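Side-chain contact in monosaccharide-transporting ATPase (Actinobacillus succinogenes, PDB 5DTE), which binds D-allose in the cleft between its two lobes and probably serves as the periplasmic sugar-binding component of an ABC transporter: residues L32-T35 / Y40-S43. Residues are numbered along the deposited sequence; the frame is centred on the assembly and turned at random.
Sequences LMKT and YFIS. With ALL (beta-D-allopyranose), chain E.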
loop_
_atom_site.group_PDB
_atom_site.type_symbol
_atom_site.label_atom_id
_atom_site.label_comp_id
_atom_site.label_asym_id
_atom_site.label_seq_id
_atom_site.Cartn_x
_atom_site.Cartn_y
_atom_site.Cartn_z
ATOM N N LEU A 32 1.623 -8.450 12.803
ATOM C CA LEU A 32 2.346 -7.307 13.344
ATOM C C LEU A 32 2.387 -6.172 12.345
ATOM O O LEU A 32 3.019 -6.270 11.295
ATOM C CB LEU A 32 3.758 -7.718 13.749
ATOM C CG LEU A 32 3.728 -8.779 14.849
ATOM C CD1 LEU A 32 5.122 -9.235 15.200
ATOM C CD2 LEU A 32 3.015 -8.239 16.073
ATOM N N MET A 33 1.709 -5.083 12.681
ATOM C CA MET A 33 1.405 -4.059 11.692
ATOM C C MET A 33 2.081 -2.724 11.978
ATOM O O MET A 33 2.232 -2.324 13.126
ATOM C CB MET A 33 -0.114 -3.890 11.601
ATOM C CG MET A 33 -0.805 -5.178 11.231
ATOM S SD MET A 33 -2.584 -5.090 11.243
ATOM C CE MET A 33 -2.867 -4.017 9.847
ATOM N N LYS A 34 2.481 -2.036 10.915
ATOM C CA LYS A 34 3.190 -0.775 11.051
ATOM C C LYS A 34 2.265 0.351 11.513
ATOM O O LYS A 34 2.719 1.337 12.108
ATOM C CB LYS A 34 3.879 -0.408 9.728
ATOM C CG LYS A 34 2.991 -0.231 8.516
ATOM C CD LYS A 34 3.821 -0.299 7.231
ATOM C CE LYS A 34 3.161 0.468 6.090
ATOM N NZ LYS A 34 3.972 0.464 4.837
ATOM N N THR A 35 0.967 0.191 11.269
ATOM C CA THR A 35 -0.014 1.174 11.718
ATOM C C THR A 35 -1.445 0.633 11.621
ATOM O O THR A 35 -1.697 -0.385 10.985
ATOM C CB THR A 35 0.096 2.503 10.903
ATOM O OG1 THR A 35 -0.654 3.540 11.549
ATOM C CG2 THR A 35 -0.395 2.320 9.462
ATOM N N TYR A 40 -7.014 1.811 5.284
ATOM C CA TYR A 40 -6.589 0.636 4.541
ATOM C C TYR A 40 -6.184 -0.550 5.453
ATOM O O TYR A 40 -6.584 -1.696 5.215
ATOM C CB TYR A 40 -5.434 1.017 3.597
ATOM C CG TYR A 40 -4.856 -0.151 2.849
ATOM C CD1 TYR A 40 -5.519 -0.693 1.762
ATOM C CD2 TYR A 40 -3.658 -0.729 3.243
ATOM C CE1 TYR A 40 -4.999 -1.776 1.081
ATOM C CE2 TYR A 40 -3.131 -1.813 2.571
ATOM C CZ TYR A 40 -3.810 -2.333 1.495
ATOM O OH TYR A 40 -3.294 -3.405 0.823
ATOM N N PHE A 41 -5.417 -0.284 6.503
ATOM C CA PHE A 41 -4.979 -1.366 7.384
ATOM C C PHE A 41 -6.085 -1.808 8.341
ATOM O O PHE A 41 -6.180 -2.985 8.691
ATOM C CB PHE A 41 -3.718 -0.957 8.141
ATOM C CG PHE A 41 -2.481 -1.040 7.307
ATOM C CD1 PHE A 41 -2.025 -2.269 6.850
ATOM C CD2 PHE A 41 -1.777 0.104 6.953
ATOM C CE1 PHE A 41 -0.878 -2.365 6.060
ATOM C CE2 PHE A 41 -0.626 0.021 6.162
ATOM C CZ PHE A 41 -0.177 -1.220 5.719
ATOM N N ILE A 42 -6.920 -0.860 8.748
ATOM C CA ILE A 42 -8.158 -1.154 9.460
ATOM C C ILE A 42 -8.978 -2.183 8.679
ATOM O O ILE A 42 -9.594 -3.084 9.245
ATOM C CB ILE A 42 -8.980 0.136 9.673
ATOM C CG1 ILE A 42 -8.507 0.859 10.931
ATOM C CG2 ILE A 42 -10.473 -0.162 9.769
ATOM C CD1 ILE A 42 -8.797 0.080 12.225
ATOM N N SER A 43 -8.946 -2.045 7.361
ATOM C CA SER A 43 -9.682 -2.906 6.439
ATOM C C SER A 43 -9.051 -4.280 6.345
ATOM O O SER A 43 -9.732 -5.300 6.228
ATOM C CB SER A 43 -9.734 -2.254 5.054
ATOM O OG SER A 43 -10.010 -3.214 4.068
HETATM C C1 ALL E . 1.546 1.099 1.844
HETATM C C2 ALL E . 0.308 0.261 1.591
HETATM C C3 ALL E . -0.932 1.074 1.575
HETATM C C4 ALL E . -1.011 2.026 2.727
HETATM C C5 ALL E . 0.231 2.899 2.704
HETATM C C6 ALL E . 0.195 4.029 3.681
HETATM O O1 ALL E . 2.645 0.309 2.088
HETATM O O2 ALL E . 0.457 -0.358 0.294
HETATM O O3 ALL E . -0.957 1.863 0.344
HETATM O O4 ALL E . -2.195 2.831 2.622
HETATM O O5 ALL E . 1.365 2.032 2.995
HETATM O O6 ALL E . 0.356 3.519 4.988
#
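Phe-41 meets Met-33, Lys-34 and Thr-35 where strand 28-33 gives way to helix 39-54, the first strand-to-helix turn of a beta-alpha-beta unit in the periplasmic binding protein fold. Its CB bond leaves the first turn of the helix toward 32-35, and the ring touches all three residues by van der Waals packing; no hydrogen bond joins the two segments. Met-33 bends at its last torsion (chi3 69°), which carries CE to 3.6 Å from Phe-41 CD1, the two side chains running antiparallel. Thr-35 sets CG2 3.6 Å from Phe-41 CD2, while its OG1, anti to the backbone N (chi1 -167°), is hydrogen-bonded to Ser-37 N. Thr-35 O also lies 3.5 Å from Phe-41 CB. The Lys-34 chain runs roughly perpendicular to the phenylalanine side chain, with Lys-34 CE 3.8 Å from Phe-41 CZ. On one face, Tyr-40 CD2 sits over the Phe-41 ring centre, 4.0 Å above the plane. The allose rests beside this cluster: its C3 is 3.7 Å from Tyr-40 CD2, and its O6 approaches the edge of the Phe-41 ring. The straight chain of buried Lys-34 ends in NZ, which donates a 3.1 Å hydrogen bond to allose O1.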